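PDB 2DY3: alanine racemase, which binds pyridoxal-5'-phosphate and has the two-domain architecture of the alanine racemase family, with a TIM-barrel-like N-terminal domain. Local coordinates for residues Asn198-Leu203 with Leu222-Gly227; Gln22-Ala27 with Glu211-Gly216; Ala14-Val19 with His230-Ala235; Met155-Ala160 with Asp171-Ala176. All blocks are in the same frame, centred on the assembly; numbering follows the deposited sequence.

Interactions 2 and 4 are buried contacts of the barrel domain. Interaction 1 is partly buried, and interaction 3 lies at the surface. Interactions 2 and 3 share helix 10-24, one at its C-terminal end and the other in its middle. Interactions 1, 2 and 4 all touch PLP: S199 and G216 meet the phosphate, while R214 and H158 meet the pyridine ring. Away from the cofactor, interactions 1 and 2 are apolar, whereas interaction 4 sets a glutamine amide against a loop. Interaction 3 instead depends on a histidine-to-carbonyl bond. H230 of that contact bonds to E223 of interaction 1. Interactions 3 and 4 do not touch; their nearest atoms are about 16 Å apart.

Interaction 1: residues Asn198-Leu203 with Leu222-Gly227; sequences NSPAFL and LEPVAG. With PLP (pyridoxal-5'-phosphate), chain F.
P224 presses its ring into the start of the short helix 199-202. Its CG lies 3.4 Å from S199 CB, tighter than a usual carbon contact. Its CB lies 3.8 Å from P200 CB, and the two proline rings cross at about a right angle. Further along the same ring, P224 CD meets L203 CD1 at 3.5 Å. The proline thus lies against S199, P200 and L203.

The outer part of the contact is looser. E223 starts away from the helix, but its bent chain brings OE1 back to L203 CD1. That carboxylate is held mainly by H230. V225 only skirts the helix, and beyond it the chain is exposed.

No hydrogen bond joins the two segments; the polar work is done inside 198-203 and at the cofactor. N198 is the N-cap: its OD1 accepts from A201 N at 3.2 Å. S199 N donates to PLP O3P at 2.7 Å. The torsion sets OG beside its own backbone N (chi1 -72°), so the hydroxyl reaches the same phosphate oxygen, S199 OG to PLP O3P at 2.8 Å. A218 N also bonds to S199 OG and helps fix the hydroxyl. The whole is a phosphate site at a helix N-terminus, as found in TIM-barrel enzymes.

Interaction 2: residues Gln22-Ala27 with Glu211-Gly216; sequences QMAGPA and EMVRPG. With PLP (pyridoxal-5'-phosphate), chain F.
V213 faces the end of helix 10-24 and divides its two methyls between two alanines. CG2 reaches A24 CB at 4.4 Å, and CG1 reaches A27 CB at 4.5 Å. Both alanines point CB toward strand 212-213. They are the ends of a type II' turn that leads from helix 10-24 into strand 28-32. A27 also sits over the backbone before the valine: its CA is 3.6 Å from E211 O, a CH...O contact. The side chains of E211 and M212 leave in the other direction. E211 OE1 bonds to N194 N, and M212 packs on strand 28-32.

Past V213 the segment turns to the cofactor. The R214 chain runs extended from CG to NE. The pyridine ring stands nearly upright on the guanidinium face, N1 foremost. PLP C2 stands 3.9 Å above the guanidinium plane, over its centre, and NH1 is 2.9 Å from PLP N1. G216 N donates to PLP O3P at 2.8 Å.

The V213 side of the strand packs on the helix end, while the chain beyond it serves the ligand. A guanidinium so close to N1 would probably disfavour a proton on the pyridine nitrogen, as in relatives of this family.

Interaction 3: residues Ala14-Val19 with His230-Ala235; sequences AHNTRV and HGLKPA
H15 NE2 donates to G231 O at 2.7 Å, and the bond is nearly straight, with an N-H...O angle of 164°. The oxygen lies close to the imidazole plane, at the ring edge. The C=O points almost directly at the donor, at 175°. The ring gets there because CG of H15 is anti to its backbone N (chi1 168°), which sends the side chain out from the helix toward the loop.

Two neighbours confine the ring. V19, one turn further along helix 10-24, sets CG2 3.5 Å above one ring face, offset toward the rim. K233 runs past it obliquely, with CD 3.5 Å from H15 NE2. The K233 chain is bent at chi2, and the bend carries it along the histidine.

V19 also faces the loop. Its CG1 is 3.6 Å from H230 O and 4.1 Å from L232 CD2. The N16 side chain reaches in beside these residues and lies against the backbone of L232 and K233. G231 has positive phi, which favours glycine. H230 NE2 makes a weak bond to L203 O.

The contact ties helix 10-24 of the barrel domain to the connection that leads into strand 236-247. Since NE2 is the donor, this nitrogen carries a proton. K233 NZ is only 4.2 Å from H15 NE2, so the lysine would probably disfavour a second proton on the ring. A neutral H15 with its proton on NE2 is consistent with this setting.

Interaction 4: residues Met155-Ala160 with Asp171-Ala176; sequences MFTHLA and DRQIIA. With PLP (pyridoxal-5'-phosphate), chain F.
Q173 puts its amide against the backbone of H158 to A160, yet no hydrogen bond crosses between the two segments. Its NE2 is 3.5 Å from A160 N, but both are donors. Its OE1 lies 3.5 Å from H158 O, and its bond goes to S125 OG instead. S125 OG also bonds to T157 OG1, so one serine holds a side chain from each segment. The setting is a beta-alpha unit of the TIM-barrel-like domain: strand 150-156, the loop after it, and helix 169-186.

The amide reaches the loop on an extended chain, with chi2 of -165° carrying CD away from the helix. The L159 and Q173 side chains run antiparallel alongside each other. L159 CD1 touches Q173 NE2 at 3.6 Å and the Q173 CB at 3.8 Å. The same methyl reaches I174 CD1 at 4.4 Å, the apolar part of the contact. The helix therefore offers the loop one polar and one apolar side chain, next to each other in sequence.

Around the contact, D171 forms a salt bridge with R205. A160 packs on R301 of the second subunit, so this loop also lies at the dimer interface.

H158 points its CB away from the helix, and its ring reaches the cofactor. L159 and A160 meet Q173 while H158, just before them, meets PLP. The imidazole lies roughly parallel to the pyridine, offset so that PLP C2 stands over its rim. H158 CE1 is 3.5 Å from PLP C2.

Interaction 1: residues Asn198-Leu203 with Leu222-Gly227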
# COMPACT_ATOMS: atom_id res chain seq x y z
N ASN B 198 3.80 -16.95 -18.44
CA ASN B 198 3.67 -16.38 -17.10
C ASN B 198 3.17 -17.60 -16.30
O ASN B 198 3.04 -18.68 -16.87
CB ASN B 198 2.65 -15.24 -17.08
CG ASN B 198 1.28 -15.68 -17.57
OD1 ASN B 198 1.12 -16.75 -18.16
ND2 ASN B 198 0.28 -14.84 -17.32
N SER B 199 2.90 -17.45 -15.01
CA SER B 199 2.45 -18.60 -14.21
C SER B 199 1.30 -19.44 -14.78
O SER B 199 1.42 -20.66 -14.88
CB SER B 199 2.09 -18.15 -12.78
OG SER B 199 3.25 -17.82 -12.05
N PRO B 200 0.18 -18.81 -15.14
CA PRO B 200 -0.94 -19.58 -15.69
C PRO B 200 -0.59 -20.41 -16.92
O PRO B 200 -0.88 -21.60 -16.98
CB PRO B 200 -2.00 -18.52 -15.96
CG PRO B 200 -1.20 -17.28 -16.17
CD PRO B 200 -0.14 -17.38 -15.11
N ALA B 201 0.05 -19.78 -17.90
CA ALA B 201 0.45 -20.47 -19.12
C ALA B 201 1.48 -21.56 -18.83
O ALA B 201 1.37 -22.68 -19.33
CB ALA B 201 1.00 -19.47 -20.14
N PHE B 202 2.48 -21.22 -18.03
CA PHE B 202 3.55 -22.16 -17.67
C PHE B 202 3.01 -23.43 -17.01
O PHE B 202 3.46 -24.53 -17.32
CB PHE B 202 4.54 -21.49 -16.72
CG PHE B 202 5.62 -22.40 -16.21
CD1 PHE B 202 6.46 -23.07 -17.09
CD2 PHE B 202 5.81 -22.58 -14.84
CE1 PHE B 202 7.48 -23.89 -16.61
CE2 PHE B 202 6.82 -23.39 -14.36
CZ PHE B 202 7.66 -24.05 -15.25
N LEU B 203 2.07 -23.27 -16.10
CA LEU B 203 1.50 -24.41 -15.39
C LEU B 203 0.45 -25.17 -16.20
O LEU B 203 -0.23 -26.03 -15.65
CB LEU B 203 0.88 -23.96 -14.06
CG LEU B 203 1.80 -23.35 -12.99
CD1 LEU B 203 0.97 -22.96 -11.78
CD2 LEU B 203 2.89 -24.34 -12.60
N LEU B 222 1.20 -19.52 -4.85
CA LEU B 222 -0.21 -19.34 -5.16
C LEU B 222 -0.56 -19.90 -6.54
O LEU B 222 0.23 -19.79 -7.47
CB LEU B 222 -0.56 -17.85 -5.09
CG LEU B 222 -0.20 -17.10 -3.80
CD1 LEU B 222 -0.42 -15.60 -3.99
CD2 LEU B 222 -1.03 -17.62 -2.64
N GLU B 223 -1.74 -20.51 -6.65
CA GLU B 223 -2.19 -21.10 -7.91
C GLU B 223 -2.95 -20.09 -8.77
O GLU B 223 -3.89 -19.44 -8.31
CB GLU B 223 -3.10 -22.30 -7.64
CG GLU B 223 -2.40 -23.53 -7.03
CD GLU B 223 -1.41 -24.18 -7.99
OE1 GLU B 223 -1.53 -23.95 -9.21
OE2 GLU B 223 -0.53 -24.92 -7.52
N PRO B 224 -2.53 -19.95 -10.03
CA PRO B 224 -3.12 -19.03 -11.02
C PRO B 224 -4.50 -19.46 -11.51
O PRO B 224 -5.34 -18.61 -11.81
CB PRO B 224 -2.09 -19.05 -12.16
CG PRO B 224 -0.82 -19.46 -11.48
CD PRO B 224 -1.29 -20.53 -10.54
N VAL B 225 -4.72 -20.76 -11.59
CA VAL B 225 -6.00 -21.29 -12.07
C VAL B 225 -6.68 -22.21 -11.06
O VAL B 225 -6.07 -23.14 -10.54
CB VAL B 225 -5.80 -22.07 -13.39
CG1 VAL B 225 -4.71 -23.10 -13.22
CG2 VAL B 225 -7.11 -22.73 -13.80
N ALA B 226 -7.95 -21.94 -10.80
CA ALA B 226 -8.72 -22.73 -9.85
C ALA B 226 -8.82 -24.18 -10.32
O ALA B 226 -9.03 -24.44 -11.50
CB ALA B 226 -10.11 -22.14 -9.68
N GLY B 227 -8.67 -25.11 -9.38
CA GLY B 227 -8.78 -26.52 -9.72
C GLY B 227 -7.48 -27.23 -10.05
O GLY B 227 -7.49 -28.44 -10.25
N1 PLP F . 5.83 -11.22 -17.28
C2 PLP F . 5.48 -9.87 -17.27
C2A PLP F . 5.83 -9.00 -18.47
C3 PLP F . 4.81 -9.34 -16.14
O3 PLP F . 4.45 -8.01 -16.11
C4 PLP F . 4.50 -10.20 -15.04
C4A PLP F . 3.73 -9.69 -13.79
C5 PLP F . 4.87 -11.59 -15.11
C6 PLP F . 5.53 -12.07 -16.22
C5A PLP F . 4.57 -12.56 -14.01
O4P PLP F . 3.25 -13.09 -14.15
P PLP F . 2.55 -14.17 -13.16
O1P PLP F . 2.60 -13.66 -11.80
O2P PLP F . 1.19 -14.22 -13.70
O3P PLP F . 3.36 -15.39 -13.36

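Interaction 2: residues Gln22-Ala27 with Glu211-Gly216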
# COMPACT_ATOMS: atom_id res chain seq x y z
N GLN B 22 12.10 -27.86 -11.66
CA GLN B 22 11.87 -29.20 -12.19
C GLN B 22 10.89 -29.15 -13.36
O GLN B 22 11.11 -29.79 -14.39
CB GLN B 22 11.33 -30.13 -11.10
CG GLN B 22 11.20 -31.58 -11.55
CD GLN B 22 12.54 -32.20 -11.93
OE1 GLN B 22 12.60 -33.29 -12.50
NE2 GLN B 22 13.63 -31.50 -11.61
N MET B 23 9.82 -28.37 -13.21
CA MET B 23 8.81 -28.23 -14.25
C MET B 23 9.30 -27.54 -15.53
O MET B 23 8.75 -27.76 -16.61
CB MET B 23 7.60 -27.44 -13.72
CG MET B 23 6.78 -28.17 -12.68
SD MET B 23 5.39 -27.16 -12.13
CE MET B 23 4.31 -27.27 -13.55
N ALA B 24 10.32 -26.70 -15.41
CA ALA B 24 10.84 -25.99 -16.57
C ALA B 24 11.66 -26.91 -17.47
O ALA B 24 11.71 -26.72 -18.68
CB ALA B 24 11.68 -24.80 -16.13
N GLY B 25 12.30 -27.91 -16.88
CA GLY B 25 13.12 -28.81 -17.67
C GLY B 25 14.32 -28.10 -18.27
O GLY B 25 15.06 -27.44 -17.54
N PRO B 26 14.53 -28.21 -19.58
CA PRO B 26 15.65 -27.58 -20.29
C PRO B 26 15.51 -26.07 -20.45
O PRO B 26 16.49 -25.36 -20.70
CB PRO B 26 15.66 -28.31 -21.63
CG PRO B 26 14.18 -28.48 -21.89
CD PRO B 26 13.66 -28.94 -20.53
N ALA B 27 14.28 -25.57 -20.32
CA ALA B 27 14.02 -24.14 -20.46
C ALA B 27 14.59 -23.37 -19.27
O ALA B 27 14.61 -23.87 -18.15
CB ALA B 27 12.52 -23.88 -20.57
N GLU B 211 12.54 -21.07 -24.98
CA GLU B 211 13.84 -21.17 -24.32
C GLU B 211 13.80 -20.72 -22.87
O GLU B 211 14.70 -21.03 -22.08
CB GLU B 211 14.90 -20.34 -25.05
CG GLU B 211 15.23 -20.78 -26.48
CD GLU B 211 14.20 -20.32 -27.49
OE1 GLU B 211 13.46 -19.36 -27.19
OE2 GLU B 211 14.15 -20.90 -28.59
N MET B 212 12.75 -20.00 -22.51
CA MET B 212 12.64 -19.49 -21.15
C MET B 212 11.19 -19.23 -20.76
O MET B 212 10.37 -18.88 -21.61
CB MET B 212 13.46 -18.20 -21.02
CG MET B 212 13.59 -17.62 -19.61
SD MET B 212 14.67 -16.14 -19.57
CE MET B 212 16.18 -16.84 -18.99
N VAL B 213 10.89 -19.42 -19.48
CA VAL B 213 9.56 -19.18 -18.94
C VAL B 213 9.74 -18.15 -17.83
O VAL B 213 10.79 -18.12 -17.19
CB VAL B 213 8.94 -20.48 -18.37
CG1 VAL B 213 8.85 -21.54 -19.46
CG2 VAL B 213 9.77 -20.99 -17.20
N ARG B 214 8.75 -17.30 -17.61
CA ARG B 214 8.88 -16.28 -16.57
C ARG B 214 7.70 -16.19 -15.63
O ARG B 214 6.89 -15.27 -15.72
CB ARG B 214 9.14 -14.90 -17.19
CG ARG B 214 8.14 -14.47 -18.23
CD ARG B 214 8.28 -12.97 -18.52
NE ARG B 214 7.46 -12.53 -19.65
CZ ARG B 214 6.17 -12.83 -19.81
NH1 ARG B 214 5.53 -13.58 -18.93
NH2 ARG B 214 5.51 -12.35 -20.85
N PRO B 215 7.59 -17.15 -14.71
CA PRO B 215 6.48 -17.12 -13.77
C PRO B 215 6.80 -16.25 -12.56
O PRO B 215 7.97 -16.11 -12.17
CB PRO B 215 6.31 -18.59 -13.39
CG PRO B 215 7.72 -19.10 -13.42
CD PRO B 215 8.33 -18.42 -14.64
N GLY B 216 5.77 -15.65 -11.99
CA GLY B 216 5.96 -14.83 -10.82
C GLY B 216 5.17 -15.45 -9.68
O GLY B 216 5.73 -16.04 -8.75
N1 PLP F . 5.83 -11.22 -17.28
C2 PLP F . 5.48 -9.87 -17.27
C2A PLP F . 5.83 -9.00 -18.47
C3 PLP F . 4.81 -9.34 -16.14
O3 PLP F . 4.45 -8.01 -16.11
C4 PLP F . 4.50 -10.20 -15.04
C4A PLP F . 3.73 -9.69 -13.79
C5 PLP F . 4.87 -11.59 -15.11
C6 PLP F . 5.53 -12.07 -16.22
C5A PLP F . 4.57 -12.56 -14.01
O4P PLP F . 3.25 -13.09 -14.15
P PLP F . 2.55 -14.17 -13.16
O1P PLP F . 2.60 -13.66 -11.80
O2P PLP F . 1.19 -14.22 -13.70
O3P PLP F . 3.36 -15.39 -13.36

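Interaction 3: residues Ala14-Val19 with His230-Ala235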
# COMPACT_ATOMS: atom_id res chain seq x y z
N ALA B 14 11.88 -21.38 -1.47
CA ALA B 14 12.91 -22.24 -2.03
C ALA B 14 12.21 -23.47 -2.63
O ALA B 14 12.52 -23.89 -3.75
CB ALA B 14 13.88 -22.66 -0.95
N HIS B 15 11.27 -24.03 -1.88
CA HIS B 15 10.52 -25.20 -2.33
C HIS B 15 9.85 -24.90 -3.66
O HIS B 15 10.00 -25.65 -4.63
CB HIS B 15 9.45 -25.56 -1.30
CG HIS B 15 8.45 -26.55 -1.80
ND1 HIS B 15 8.71 -27.90 -1.89
CD2 HIS B 15 7.19 -26.38 -2.26
CE1 HIS B 15 7.66 -28.52 -2.40
NE2 HIS B 15 6.72 -27.62 -2.63
N ASN B 16 9.11 -23.79 -3.70
CA ASN B 16 8.41 -23.37 -4.90
C ASN B 16 9.40 -23.22 -6.05
O ASN B 16 9.10 -23.60 -7.19
CB ASN B 16 7.71 -22.02 -4.65
CG ASN B 16 6.60 -22.13 -3.62
OD1 ASN B 16 6.21 -21.14 -3.01
ND2 ASN B 16 6.08 -23.34 -3.44
N THR B 17 10.58 -22.67 -5.75
CA THR B 17 11.60 -22.48 -6.77
C THR B 17 12.05 -23.83 -7.34
O THR B 17 12.20 -23.98 -8.55
CB THR B 17 12.83 -21.74 -6.20
OG1 THR B 17 12.43 -20.44 -5.76
CG2 THR B 17 13.90 -21.59 -7.27
N ARG B 18 12.25 -24.81 -6.46
CA ARG B 18 12.66 -26.15 -6.88
C ARG B 18 11.58 -26.81 -7.73
O ARG B 18 11.87 -27.44 -8.75
CB ARG B 18 12.96 -27.03 -5.66
CG ARG B 18 14.21 -26.65 -4.89
CD ARG B 18 14.37 -27.47 -3.61
NE ARG B 18 14.39 -28.91 -3.87
CZ ARG B 18 14.51 -29.84 -2.92
NH1 ARG B 18 14.62 -29.48 -1.64
NH2 ARG B 18 14.52 -31.12 -3.24
N VAL B 19 10.32 -26.67 -7.32
CA VAL B 19 9.21 -27.24 -8.05
C VAL B 19 9.06 -26.62 -9.44
O VAL B 19 8.68 -27.29 -10.40
CB VAL B 19 7.87 -27.06 -7.29
CG1 VAL B 19 6.71 -27.42 -8.19
CG2 VAL B 19 7.86 -27.92 -6.05
N HIS B 230 -0.22 -28.29 -7.92
CA HIS B 230 1.16 -28.29 -8.38
C HIS B 230 2.15 -28.48 -7.24
O HIS B 230 3.36 -28.44 -7.45
CB HIS B 230 1.48 -27.01 -9.16
CG HIS B 230 0.66 -26.84 -10.41
ND1 HIS B 230 -0.42 -25.99 -10.48
CD2 HIS B 230 0.75 -27.45 -11.62
CE1 HIS B 230 -0.96 -26.07 -11.68
NE2 HIS B 230 -0.28 -26.95 -12.39
N GLY B 231 1.63 -28.68 -6.04
CA GLY B 231 2.49 -28.89 -4.88
C GLY B 231 3.19 -27.63 -4.41
O GLY B 231 4.30 -27.70 -3.87
N LEU B 232 2.55 -26.49 -4.61
CA LEU B 232 3.14 -25.22 -4.20
C LEU B 232 2.86 -24.94 -2.73
O LEU B 232 1.86 -25.41 -2.18
CB LEU B 232 2.58 -24.08 -5.06
CG LEU B 232 2.92 -24.22 -6.55
CD1 LEU B 232 2.48 -22.98 -7.31
CD2 LEU B 232 4.43 -24.42 -6.70
N LYS B 233 3.74 -24.16 -2.11
CA LYS B 233 3.61 -23.80 -0.70
C LYS B 233 3.47 -22.29 -0.50
O LYS B 233 4.44 -21.54 -0.69
CB LYS B 233 4.82 -24.30 0.09
CG LYS B 233 4.65 -25.69 0.67
CD LYS B 233 4.15 -26.68 -0.37
CE LYS B 233 3.86 -28.03 0.26
NZ LYS B 233 3.18 -28.94 -0.71
N PRO B 234 2.28 -21.81 -0.12
CA PRO B 234 2.05 -20.38 0.10
C PRO B 234 3.13 -19.86 1.04
O PRO B 234 3.49 -20.52 2.00
CB PRO B 234 0.66 -20.35 0.72
CG PRO B 234 -0.02 -21.48 0.01
CD PRO B 234 1.03 -22.57 0.07
N ALA B 235 3.64 -18.66 0.77
CA ALA B 235 4.70 -18.11 1.59
C ALA B 235 4.32 -16.94 2.49
O ALA B 235 5.06 -16.59 3.41
CB ALA B 235 5.87 -17.72 0.70

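Interaction 4: residues Met155-Ala160 with Asp171-Ala176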
# COMPACT_ATOMS: atom_id res chain seq x y z
N MET B 155 13.08 -12.09 -27.94
CA MET B 155 11.84 -11.32 -27.84
C MET B 155 10.86 -12.05 -26.94
O MET B 155 10.99 -13.25 -26.67
CB MET B 155 11.21 -11.08 -29.23
CG MET B 155 10.96 -12.33 -30.06
SD MET B 155 9.94 -11.95 -31.51
CE MET B 155 11.04 -10.94 -32.46
N PHE B 156 9.87 -11.32 -26.45
CA PHE B 156 8.89 -11.91 -25.56
C PHE B 156 7.59 -11.16 -25.70
O PHE B 156 7.55 -10.03 -26.19
CB PHE B 156 9.37 -11.83 -24.11
CG PHE B 156 9.42 -10.43 -23.56
CD1 PHE B 156 10.35 -9.52 -24.02
CD2 PHE B 156 8.51 -10.02 -22.60
CE1 PHE B 156 10.38 -8.22 -23.52
CE2 PHE B 156 8.53 -8.73 -22.11
CZ PHE B 156 9.47 -7.83 -22.57
N THR B 157 6.51 -11.80 -25.29
CA THR B 157 5.21 -11.17 -25.32
C THR B 157 4.57 -11.58 -24.01
O THR B 157 4.96 -12.58 -23.39
CB THR B 157 4.36 -11.62 -26.52
OG1 THR B 157 3.33 -10.65 -26.76
CG2 THR B 157 3.71 -12.98 -26.24
N HIS B 158 3.60 -10.81 -23.56
CA HIS B 158 2.96 -11.15 -22.31
C HIS B 158 1.58 -11.67 -22.61
O HIS B 158 0.69 -10.90 -22.96
CB HIS B 158 2.90 -9.91 -21.42
CG HIS B 158 2.44 -10.19 -20.02
ND1 HIS B 158 2.91 -11.26 -19.28
CD2 HIS B 158 1.58 -9.52 -19.21
CE1 HIS B 158 2.36 -11.23 -18.08
NE2 HIS B 158 1.55 -10.19 -18.01
N LEU B 159 1.41 -12.98 -22.55
CA LEU B 159 0.08 -13.51 -22.79
C LEU B 159 -0.77 -12.82 -21.75
O LEU B 159 -0.75 -13.24 -20.60
CB LEU B 159 0.01 -15.00 -22.50
CG LEU B 159 0.53 -15.96 -23.55
CD1 LEU B 159 -0.06 -15.51 -24.86
CD2 LEU B 159 2.04 -15.95 -23.60
N ALA B 160 -1.49 -11.76 -22.13
CA ALA B 160 -2.38 -11.10 -21.16
C ALA B 160 -3.05 -12.33 -20.61
O ALA B 160 -3.12 -13.33 -21.32
CB ALA B 160 -3.41 -10.23 -21.89
N ASP B 171 -3.54 -18.57 -28.05
CA ASP B 171 -3.01 -19.11 -29.30
C ASP B 171 -2.96 -18.08 -30.41
O ASP B 171 -2.08 -18.13 -31.27
CB ASP B 171 -3.83 -20.33 -29.72
CG ASP B 171 -3.36 -21.61 -29.06
OD1 ASP B 171 -3.02 -21.57 -27.86
OD2 ASP B 171 -3.32 -22.66 -29.73
N ARG B 172 -3.90 -17.14 -30.41
CA ARG B 172 -3.90 -16.11 -31.43
C ARG B 172 -2.67 -15.23 -31.22
O ARG B 172 -2.04 -14.78 -32.18
CB ARG B 172 -5.18 -15.26 -31.36
CG ARG B 172 -5.32 -14.28 -32.51
CD ARG B 172 -5.33 -15.01 -33.85
NE ARG B 172 -6.46 -15.93 -33.95
CZ ARG B 172 -7.72 -15.55 -34.10
NH1 ARG B 172 -8.03 -14.26 -34.18
NH2 ARG B 172 -8.69 -16.46 -34.16
N GLN B 173 -2.32 -15.00 -29.96
CA GLN B 173 -1.15 -14.19 -29.63
C GLN B 173 0.14 -14.90 -30.06
O GLN B 173 1.06 -14.26 -30.58
CB GLN B 173 -1.09 -13.91 -28.13
CG GLN B 173 -2.13 -12.94 -27.61
CD GLN B 173 -1.80 -12.43 -26.22
OE1 GLN B 173 -0.89 -11.63 -26.03
NE2 GLN B 173 -2.54 -12.91 -25.22
N ILE B 174 0.19 -16.21 -29.84
CA ILE B 174 1.37 -16.99 -30.20
C ILE B 174 1.59 -16.95 -31.71
O ILE B 174 2.73 -16.85 -32.17
CB ILE B 174 1.25 -18.47 -29.75
CG1 ILE B 174 1.22 -18.53 -28.22
CG2 ILE B 174 2.45 -19.28 -30.25
CD1 ILE B 174 2.45 -17.94 -27.59
N ILE B 175 0.51 -17.03 -32.47
CA ILE B 175 0.64 -16.98 -33.93
C ILE B 175 1.31 -15.67 -34.33
O ILE B 175 2.26 -15.66 -35.10
CB ILE B 175 -0.73 -17.08 -34.63
CG1 ILE B 175 -1.29 -18.49 -34.48
CG2 ILE B 175 -0.58 -16.73 -36.10
CD1 ILE B 175 -2.66 -18.67 -35.11
N ALA B 176 0.81 -14.55 -33.80
CA ALA B 176 1.37 -13.24 -34.11
C ALA B 176 2.82 -13.12 -33.62
O ALA B 176 3.66 -12.52 -34.29
CB ALA B 176 0.52 -12.16 -33.47
N1 PLP F . 5.83 -11.22 -17.28
C2 PLP F . 5.48 -9.87 -17.27
C2A PLP F . 5.83 -9.00 -18.47
C3 PLP F . 4.81 -9.34 -16.14
O3 PLP F . 4.45 -8.01 -16.11
C4 PLP F . 4.50 -10.20 -15.04
C4A PLP F . 3.73 -9.69 -13.79
C5 PLP F . 4.87 -11.59 -15.11
C6 PLP F . 5.53 -12.07 -16.22
C5A PLP F . 4.57 -12.56 -14.01
O4P PLP F . 3.25 -13.09 -14.15
P PLP F . 2.55 -14.17 -13.16
O1P PLP F . 2.60 -13.66 -11.80
O2P PLP F . 1.19 -14.22 -13.70
O3P PLP F . 3.36 -15.39 -13.36